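Local coordinates for protein glutathione s-transferase III (Zea mays, PDB 1AW9) that probably conjugates reduced glutathione to hydrophobic electrophiles, including certain herbicides, as a phi-class transferase, at residues 22-27 against 83-88; 18-23 against 165-170; 171-176 against 192-197. All blocks are in the same frame, centred on the assembly; numbering follows the deposited sequence.

Contact 1. Residues 22-27 against 83-88. With CD (cadmium ion), chain F.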
loop_
_atom_site.group_PDB
_atom_site.type_symbol
_atom_site.label_atom_id
_atom_site.label_comp_id
_atom_site.label_asym_id
_atom_site.label_seq_id
_atom_site.Cartn_x
_atom_site.Cartn_y
_atom_site.Cartn_z
ATOM N N ASN A 22 24.095 -26.750 14.760
ATOM C CA ASN A 22 24.964 -26.785 15.926
ATOM C C ASN A 22 24.344 -27.559 17.071
ATOM O O ASN A 22 25.035 -28.252 17.791
ATOM C CB ASN A 22 25.303 -25.398 16.385
ATOM C CG ASN A 22 26.159 -24.710 15.412
ATOM O OD1 ASN A 22 27.075 -25.311 14.881
ATOM N ND2 ASN A 22 25.849 -23.457 15.106
ATOM N N GLU A 23 23.038 -27.459 17.259
ATOM C CA GLU A 23 22.418 -28.189 18.349
ATOM C C GLU A 23 22.688 -29.668 18.152
ATOM O O GLU A 23 23.032 -30.359 19.089
ATOM C CB GLU A 23 20.916 -27.926 18.391
ATOM C CG GLU A 23 20.528 -26.582 18.968
ATOM C CD GLU A 23 20.641 -26.512 20.494
ATOM O OE1 GLU A 23 20.681 -27.567 21.157
ATOM O OE2 GLU A 23 20.674 -25.401 21.047
ATOM N N LYS A 24 22.484 -30.144 16.927
ATOM C CA LYS A 24 22.694 -31.538 16.542
ATOM C C LYS A 24 24.200 -31.849 16.443
ATOM O O LYS A 24 24.597 -32.991 16.207
ATOM C CB LYS A 24 22.029 -31.786 15.181
ATOM C CG LYS A 24 20.515 -31.886 15.245
ATOM C CD LYS A 24 20.146 -33.287 15.631
ATOM C CE LYS A 24 18.842 -33.339 16.345
ATOM N NZ LYS A 24 18.715 -34.639 17.049
ATOM N N GLY A 25 25.025 -30.820 16.620
ATOM C CA GLY A 25 26.458 -30.980 16.525
ATOM C C GLY A 25 26.941 -31.537 15.186
ATOM O O GLY A 25 28.008 -32.166 15.125
ATOM N N LEU A 26 26.211 -31.269 14.106
ATOM C CA LEU A 26 26.596 -31.767 12.800
ATOM C C LEU A 26 27.664 -30.890 12.199
ATOM O O LEU A 26 27.822 -29.760 12.605
ATOM C CB LEU A 26 25.383 -31.840 11.882
ATOM C CG LEU A 26 24.267 -32.793 12.340
ATOM C CD1 LEU A 26 23.071 -32.716 11.417
ATOM C CD2 LEU A 26 24.770 -34.230 12.369
ATOM N N ASP A 27 28.441 -31.438 11.275
ATOM C CA ASP A 27 29.487 -30.676 10.590
ATOM C C ASP A 27 28.927 -30.068 9.331
ATOM O O ASP A 27 28.243 -30.757 8.568
ATOM C CB ASP A 27 30.632 -31.574 10.162
ATOM C CG ASP A 27 31.627 -31.785 11.249
ATOM O OD1 ASP A 27 32.325 -30.793 11.609
ATOM O OD2 ASP A 27 31.709 -32.945 11.731
ATOM N N THR A 83 21.353 -32.666 20.677
ATOM C CA THR A 83 20.066 -32.479 21.319
ATOM C C THR A 83 18.922 -33.120 20.587
ATOM O O THR A 83 18.848 -33.102 19.363
ATOM C CB THR A 83 19.731 -30.981 21.420
ATOM O OG1 THR A 83 20.824 -30.289 22.042
ATOM C CG2 THR A 83 18.438 -30.748 22.197
ATOM N N ASP A 84 17.974 -33.613 21.350
ATOM C CA ASP A 84 16.830 -34.212 20.740
ATOM C C ASP A 84 15.882 -33.030 20.539
ATOM O O ASP A 84 15.231 -32.590 21.493
ATOM C CB ASP A 84 16.214 -35.249 21.677
ATOM C CG ASP A 84 15.134 -36.078 21.002
ATOM O OD1 ASP A 84 14.891 -35.880 19.777
ATOM O OD2 ASP A 84 14.539 -36.939 21.703
ATOM N N LEU A 85 15.865 -32.462 19.331
ATOM C CA LEU A 85 14.978 -31.320 19.065
ATOM C C LEU A 85 13.531 -31.780 18.921
ATOM O O LEU A 85 12.597 -30.974 18.928
ATOM C CB LEU A 85 15.455 -30.502 17.858
ATOM C CG LEU A 85 16.812 -29.823 18.007
ATOM C CD1 LEU A 85 17.270 -29.334 16.679
ATOM C CD2 LEU A 85 16.790 -28.710 19.003
ATOM N N LEU A 86 13.337 -33.086 18.844
ATOM C CA LEU A 86 11.996 -33.630 18.754
ATOM C C LEU A 86 11.790 -34.703 19.844
ATOM O O LEU A 86 11.614 -35.884 19.529
ATOM C CB LEU A 86 11.747 -34.196 17.347
ATOM C CG LEU A 86 11.696 -33.216 16.153
ATOM C CD1 LEU A 86 11.895 -33.969 14.850
ATOM C CD2 LEU A 86 10.398 -32.444 16.125
ATOM N N PRO A 87 11.834 -34.302 21.145
ATOM C CA PRO A 87 11.658 -35.217 22.279
ATOM C C PRO A 87 10.291 -35.849 22.257
ATOM O O PRO A 87 9.309 -35.170 21.989
ATOM C CB PRO A 87 11.763 -34.287 23.487
ATOM C CG PRO A 87 12.632 -33.189 23.011
ATOM C CD PRO A 87 12.048 -32.934 21.654
ATOM N N ALA A 88 10.221 -37.142 22.545
ATOM C CA ALA A 88 8.936 -37.831 22.593
ATOM C C ALA A 88 8.267 -37.500 23.942
ATOM O O ALA A 88 7.103 -37.848 24.195
ATOM C CB ALA A 88 9.126 -39.333 22.425
HETATM CD CD CD F . 32.816 -33.206 13.920
HETATM O O HOH W 1 16.020 -34.650 17.117
#

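Contact 2. Residues 18-23 against 165-170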
loop_
_atom_site.group_PDB
_atom_site.type_symbol
_atom_site.label_atom_id
_atom_site.label_comp_id
_atom_site.label_asym_id
_atom_site.label_seq_id
_atom_site.Cartn_x
_atom_site.Cartn_y
_atom_site.Cartn_z
ATOM N N ALA A 18 21.663 -22.871 10.762
ATOM C CA ALA A 18 22.915 -23.068 11.471
ATOM C C ALA A 18 22.574 -23.398 12.942
ATOM O O ALA A 18 23.173 -24.290 13.552
ATOM C CB ALA A 18 23.761 -21.789 11.375
ATOM N N THR A 19 21.573 -22.704 13.486
ATOM C CA THR A 19 21.113 -22.911 14.853
ATOM C C THR A 19 20.848 -24.394 15.071
ATOM O O THR A 19 21.406 -25.011 15.969
ATOM C CB THR A 19 19.812 -22.102 15.138
ATOM O OG1 THR A 19 20.110 -20.707 15.121
ATOM C CG2 THR A 19 19.239 -22.422 16.480
ATOM N N VAL A 20 20.013 -24.977 14.229
ATOM C CA VAL A 20 19.687 -26.371 14.361
ATOM C C VAL A 20 20.882 -27.286 14.054
ATOM O O VAL A 20 21.041 -28.311 14.711
ATOM C CB VAL A 20 18.430 -26.701 13.536
ATOM C CG1 VAL A 20 18.251 -28.179 13.360
ATOM C CG2 VAL A 20 17.220 -26.166 14.256
ATOM N N LEU A 21 21.775 -26.900 13.146
ATOM C CA LEU A 21 22.924 -27.766 12.847
ATOM C C LEU A 21 23.886 -27.853 14.045
ATOM O O LEU A 21 24.400 -28.928 14.342
ATOM C CB LEU A 21 23.663 -27.332 11.574
ATOM C CG LEU A 21 22.913 -27.358 10.215
ATOM C CD1 LEU A 21 23.763 -26.743 9.152
ATOM C CD2 LEU A 21 22.503 -28.724 9.780
ATOM N N ASN A 22 24.095 -26.750 14.760
ATOM C CA ASN A 22 24.964 -26.785 15.926
ATOM C C ASN A 22 24.344 -27.559 17.071
ATOM O O ASN A 22 25.035 -28.252 17.791
ATOM C CB ASN A 22 25.303 -25.398 16.385
ATOM C CG ASN A 22 26.159 -24.710 15.412
ATOM O OD1 ASN A 22 27.075 -25.311 14.881
ATOM N ND2 ASN A 22 25.849 -23.457 15.106
ATOM N N GLU A 23 23.038 -27.459 17.259
ATOM C CA GLU A 23 22.418 -28.189 18.349
ATOM C C GLU A 23 22.688 -29.668 18.152
ATOM O O GLU A 23 23.032 -30.359 19.089
ATOM C CB GLU A 23 20.916 -27.926 18.391
ATOM C CG GLU A 23 20.528 -26.582 18.968
ATOM C CD GLU A 23 20.641 -26.512 20.494
ATOM O OE1 GLU A 23 20.681 -27.567 21.157
ATOM O OE2 GLU A 23 20.674 -25.401 21.047
ATOM N N ASP A 165 11.336 -23.995 19.763
ATOM C CA ASP A 165 12.072 -22.849 20.341
ATOM C C ASP A 165 13.258 -22.425 19.489
ATOM O O ASP A 165 13.506 -21.230 19.320
ATOM C CB ASP A 165 12.570 -23.137 21.775
ATOM C CG ASP A 165 11.506 -23.783 22.645
ATOM O OD1 ASP A 165 11.408 -25.006 22.597
ATOM O OD2 ASP A 165 10.727 -23.107 23.343
ATOM N N ALA A 166 13.969 -23.412 18.947
ATOM C CA ALA A 166 15.167 -23.172 18.172
ATOM C C ALA A 166 14.894 -22.351 16.903
ATOM O O ALA A 166 15.729 -21.526 16.495
ATOM C CB ALA A 166 15.846 -24.529 17.830
ATOM N N ASN A 167 13.717 -22.572 16.305
ATOM C CA ASN A 167 13.311 -21.872 15.085
ATOM C C ASN A 167 13.121 -20.373 15.311
ATOM O O ASN A 167 13.157 -19.585 14.366
ATOM C CB ASN A 167 12.044 -22.506 14.493
ATOM C CG ASN A 167 12.357 -23.689 13.566
ATOM O OD1 ASN A 167 13.518 -23.952 13.239
ATOM N ND2 ASN A 167 11.330 -24.356 13.093
ATOM N N HIS A 168 13.001 -19.978 16.579
ATOM C CA HIS A 168 12.823 -18.586 16.941
ATOM C C HIS A 168 14.109 -17.888 17.191
ATOM O O HIS A 168 14.173 -16.687 17.046
ATOM C CB HIS A 168 12.058 -18.463 18.239
ATOM C CG HIS A 168 10.594 -18.718 18.107
ATOM N ND1 HIS A 168 10.055 -19.975 18.134
ATOM C CD2 HIS A 168 9.560 -17.859 18.008
ATOM C CE1 HIS A 168 8.746 -19.887 18.067
ATOM N NE2 HIS A 168 8.410 -18.604 17.990
ATOM N N ALA A 169 15.142 -18.616 17.586
ATOM C CA ALA A 169 16.390 -17.987 17.983
ATOM C C ALA A 169 17.073 -16.904 17.152
ATOM O O ALA A 169 17.491 -15.882 17.723
ATOM C CB ALA A 169 17.380 -19.034 18.401
ATOM N N SER A 170 17.222 -17.105 15.833
ATOM C CA SER A 170 17.901 -16.115 15.000
ATOM C C SER A 170 17.146 -14.817 14.936
ATOM O O SER A 170 17.751 -13.758 15.029
ATOM C CB SER A 170 18.221 -16.630 13.605
ATOM O OG SER A 170 17.073 -16.891 12.861
HETATM O O HOH W 2 17.074 -19.973 15.085
#

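Contact 3. Residues 171-176 against 192-197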
loop_
_atom_site.group_PDB
_atom_site.type_symbol
_atom_site.label_atom_id
_atom_site.label_comp_id
_atom_site.label_asym_id
_atom_site.label_seq_id
_atom_site.Cartn_x
_atom_site.Cartn_y
_atom_site.Cartn_z
ATOM N N TYR A 171 15.825 -14.880 14.817
ATOM C CA TYR A 171 15.052 -13.663 14.775
ATOM C C TYR A 171 14.941 -12.957 16.116
ATOM O O TYR A 171 14.914 -11.728 16.144
ATOM C CB TYR A 171 13.725 -13.862 14.070
ATOM C CG TYR A 171 13.865 -13.610 12.572
ATOM C CD1 TYR A 171 13.777 -12.317 12.052
ATOM C CD2 TYR A 171 14.109 -14.660 11.675
ATOM C CE1 TYR A 171 13.922 -12.075 10.693
ATOM C CE2 TYR A 171 14.257 -14.420 10.295
ATOM C CZ TYR A 171 14.158 -13.124 9.826
ATOM O OH TYR A 171 14.268 -12.868 8.473
ATOM N N LEU A 172 14.967 -13.695 17.233
ATOM C CA LEU A 172 14.940 -13.058 18.547
ATOM C C LEU A 172 16.270 -12.305 18.705
ATOM O O LEU A 172 16.324 -11.175 19.211
ATOM C CB LEU A 172 14.785 -14.099 19.660
ATOM C CG LEU A 172 13.378 -14.611 19.972
ATOM C CD1 LEU A 172 13.521 -15.647 21.039
ATOM C CD2 LEU A 172 12.433 -13.505 20.440
ATOM N N LEU A 173 17.341 -12.942 18.240
ATOM C CA LEU A 173 18.687 -12.376 18.273
ATOM C C LEU A 173 18.716 -11.046 17.523
ATOM O O LEU A 173 19.111 -10.024 18.069
ATOM C CB LEU A 173 19.686 -13.376 17.661
ATOM C CG LEU A 173 21.183 -13.101 17.752
ATOM C CD1 LEU A 173 21.633 -12.138 16.672
ATOM C CD2 LEU A 173 21.541 -12.562 19.135
ATOM N N TYR A 174 18.278 -11.043 16.274
ATOM C CA TYR A 174 18.277 -9.805 15.493
ATOM C C TYR A 174 17.343 -8.742 16.063
ATOM O O TYR A 174 17.703 -7.572 16.091
ATOM C CB TYR A 174 17.975 -10.095 14.023
ATOM C CG TYR A 174 19.172 -10.659 13.298
ATOM C CD1 TYR A 174 19.660 -11.924 13.603
ATOM C CD2 TYR A 174 19.841 -9.915 12.326
ATOM C CE1 TYR A 174 20.791 -12.444 12.957
ATOM C CE2 TYR A 174 20.966 -10.424 11.673
ATOM C CZ TYR A 174 21.435 -11.691 11.989
ATOM O OH TYR A 174 22.506 -12.230 11.310
ATOM N N LEU A 175 16.159 -9.150 16.524
ATOM C CA LEU A 175 15.202 -8.229 17.132
ATOM C C LEU A 175 15.872 -7.499 18.301
ATOM O O LEU A 175 15.632 -6.303 18.499
ATOM C CB LEU A 175 14.023 -8.993 17.704
ATOM C CG LEU A 175 12.603 -8.822 17.173
ATOM C CD1 LEU A 175 11.671 -9.172 18.327
ATOM C CD2 LEU A 175 12.334 -7.390 16.749
ATOM N N SER A 176 16.689 -8.221 19.084
ATOM C CA SER A 176 17.374 -7.628 20.234
ATOM C C SER A 176 18.350 -6.509 19.880
ATOM O O SER A 176 18.646 -5.674 20.719
ATOM C CB SER A 176 18.071 -8.683 21.083
ATOM O OG SER A 176 19.196 -9.203 20.415
ATOM N N ALA A 192 12.706 -14.168 29.963
ATOM C CA ALA A 192 13.384 -15.291 30.619
ATOM C C ALA A 192 13.633 -16.404 29.586
ATOM O O ALA A 192 14.750 -16.902 29.432
ATOM C CB ALA A 192 12.512 -15.811 31.727
ATOM N N TRP A 193 12.577 -16.764 28.861
ATOM C CA TRP A 193 12.633 -17.794 27.830
ATOM C C TRP A 193 13.724 -17.503 26.819
ATOM O O TRP A 193 14.481 -18.388 26.447
ATOM C CB TRP A 193 11.277 -17.893 27.148
ATOM C CG TRP A 193 11.244 -18.692 25.881
ATOM C CD1 TRP A 193 11.359 -20.044 25.760
ATOM C CD2 TRP A 193 10.939 -18.197 24.565
ATOM N NE1 TRP A 193 11.123 -20.431 24.460
ATOM C CE2 TRP A 193 10.855 -19.314 23.704
ATOM C CE3 TRP A 193 10.709 -16.915 24.031
ATOM C CZ2 TRP A 193 10.545 -19.191 22.333
ATOM C CZ3 TRP A 193 10.400 -16.794 22.657
ATOM C CH2 TRP A 193 10.325 -17.929 21.833
ATOM N N TRP A 194 13.818 -16.254 26.383
ATOM C CA TRP A 194 14.837 -15.814 25.419
ATOM C C TRP A 194 16.219 -15.880 26.048
ATOM O O TRP A 194 17.178 -16.288 25.413
ATOM C CB TRP A 194 14.555 -14.367 24.975
ATOM C CG TRP A 194 15.698 -13.681 24.321
ATOM C CD1 TRP A 194 16.204 -12.459 24.642
ATOM C CD2 TRP A 194 16.496 -14.177 23.227
ATOM N NE1 TRP A 194 17.275 -12.155 23.821
ATOM C CE2 TRP A 194 17.472 -13.187 22.944
ATOM C CE3 TRP A 194 16.483 -15.361 22.469
ATOM C CZ2 TRP A 194 18.440 -13.348 21.927
ATOM C CZ3 TRP A 194 17.459 -15.524 21.451
ATOM C CH2 TRP A 194 18.418 -14.515 21.197
ATOM N N GLU A 195 16.336 -15.449 27.293
ATOM C CA GLU A 195 17.622 -15.491 27.932
ATOM C C GLU A 195 18.085 -16.899 28.141
ATOM O O GLU A 195 19.286 -17.171 28.068
ATOM C CB GLU A 195 17.591 -14.704 29.197
ATOM C CG GLU A 195 17.667 -13.274 28.823
ATOM C CD GLU A 195 17.465 -12.360 29.981
ATOM O OE1 GLU A 195 16.851 -12.782 30.993
ATOM O OE2 GLU A 195 17.910 -11.194 29.859
ATOM N N ALA A 196 17.140 -17.809 28.342
ATOM C CA ALA A 196 17.507 -19.206 28.474
ATOM C C ALA A 196 18.071 -19.708 27.138
ATOM O O ALA A 196 19.051 -20.457 27.119
ATOM C CB ALA A 196 16.315 -20.028 28.862
ATOM N N ILE A 197 17.476 -19.299 26.012
ATOM C CA ILE A 197 17.939 -19.757 24.677
ATOM C C ILE A 197 19.359 -19.276 24.350
ATOM O O ILE A 197 20.139 -19.995 23.739
ATOM C CB ILE A 197 16.973 -19.314 23.507
ATOM C CG1 ILE A 197 15.574 -19.900 23.709
ATOM C CG2 ILE A 197 17.538 -19.743 22.147
ATOM C CD1 ILE A 197 14.554 -19.445 22.671
#

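Contact 1. Residues 22-27 against 83-88
The C-terminal end of helix 12-23, closed by a Schellman motif at Gly25, meets the loop between helices 67-77 and 92-122, with Glu23 and Lys24 both holding Thr83. In the glutathione transferase fold this loop connects the thioredoxin-like domain to the helical domain. Gly25 takes positive phi and its N bonds back to Asn22 O at 2.8 Å, ending the helix where the loop arrives. Thr83 is held through three of its polar atoms, N, OG1 and O. Its N donates to Glu23 O at 3.3 Å, while its OG1 donates to Glu23 OE1 at 2.9 Å, nearly in line with the C-O bond. The same OE1 forms a salt bridge with Arg200, which probably favours the charged carboxylate. The third grip comes from Lys24, whose chain bends at chi2 (-83°) and is extended beyond it, bringing NZ to Thr83 O at 2.8 Å. Tyr78 O and Glu81 O bind this ammonium as well, and a water sits 2.7 Å from Lys24 NZ. Four oxygens compete for three protons, so not all four can be full bonds at once, and some are probably shared. The water also takes a weak bond from Leu85 N, carrying the lysine's hold further along the loop. Next to these polar bonds, the methyl CD2 of Leu85 lies 4.2 Å from CB of Glu23, and the other branch faces the aliphatic end of Lys24; Phe161 touches both Leu85 and Glu23. Beyond the turn, Asp27 binds a cadmium ion through one oxygen of its carboxylate: OD2 is 2.5 Å from the metal, whereas Asp27 OD1 remains 3.4 Å from it.

Contact 2. Residues 18-23 against 165-170
With chi1 at -68°, Thr19 sends its methyl CG2 across to Ala166; this one torsion puts the methyl on the facing side and the hydroxyl OG1 beside its own backbone N. On the next residue, chi1 of 166° leaves CG2 of Val20 as the branch that faces Ala166. The meeting is between helix 12-23 of the thioredoxin-like domain and the junction of helices 163-166 and 169-176 in the helical domain, so it forms part of the interface between the two domains. Thr19 CG2 rests 3.6 Å from Ala166 O and 4.3 Å from the methyl CB of Ala169. Val20 CG2 packs on Ala166 CB at 4.2 Å. Small alanines on the facing side let the two backbones come close, the CA atoms of Val20 and Ala166 being 6.7 Å apart. No direct hydrogen bond crosses; a water does the bridging instead. It donates to Thr19 OG1 at 3.1 Å and to Ala166 O, and accepts from Ser170 N at 3.0 Å; its distance to Ala166 O is short enough to be doubtful in detail. Thr19 OG1 is bonded to Val15 O as well. Nearby, Ser170 OG reaches Pro12 O and Asn167 OD1 takes a bond from Asn71, two further polar ties to the thioredoxin-like domain, where Pro12 probably contributes to the glutathione site. Thr19 thus shows methyl to the alanines and hydroxyl to water, so a largely apolar interface can still satisfy the backbone N of Ser170 and the threonine oxygen in a buried place.

Contact 3. Residues 171-176 against 192-197
Leu172 carries this helix-to-helix contact inside the all-helical domain of the glutathione transferase fold, laying its side chain against two neighbouring tryptophans, Trp193 and Trp194. Helices 169-176 and 188-199 cross steeply here, their short segments at a signed angle of -109° with axes 11.2 Å apart, and large side chains fill that separation. The first atom out, CB of Leu172, stands over the face of the Trp194 indole: it makes a CH-pi contact 3.7 Å from the centroid of the six-membered ring, 21° off the ring normal. CG lies further out, beyond the rim, 4.1 Å from Trp194 CE3. Of the two methyls, CD1 makes the contacts, with three neighbours. It presses on Trp194 CE3 at 3.3 Å, a tight approach for two carbons, and meets Trp193 CZ3 at 3.7 Å; more loosely, it touches Ile197 CD1. Trp194 itself is swung across to helix 169-176 by a chi1 of 163°, which sets CG trans to the backbone N. The far end of its indole reaches the helix backbone, CH2 standing 3.5 Å from Leu173 N, and Leu173 CB packs on the same carbon. Val184, on helix 182-185, touches both Leu172 and Trp194 and so closes another side of the cluster, while Phe106 of helix 92-122 also packs on Leu172. Trp193 is fixed separately, by a hydrogen bond from its NE1 to Asp165 and an edge-to-face meeting with His168. One face of its ring takes Ile197 from its own helix, with CD1 of Ile197 lying 3.8 Å above the plane of the Trp193 indole and offset toward the rim.

In the fold
After strand 3-6, helix 12-23 supplies the opening partner of contacts 1 and 2. The chain runs through the rest of the sheet and helix 67-77 before the loop at 83-88 returns to close contact 1, tying helix 12-23 to the interdomain linker. Contact 2 closes much later, at 165-170, after the long helices 92-122 and 129-152, and joins the two domains; its span encloses the whole of contact 1's, the two sharing Asn22 and Glu23. Contact 3 follows in series, a short local closure between two helices of the helical domain that crosses neither. Leu85 packs on Val20 to join contacts 1 and 2, while Ala169 of contact 2 packs on Ile197 and Trp194 of contact 3.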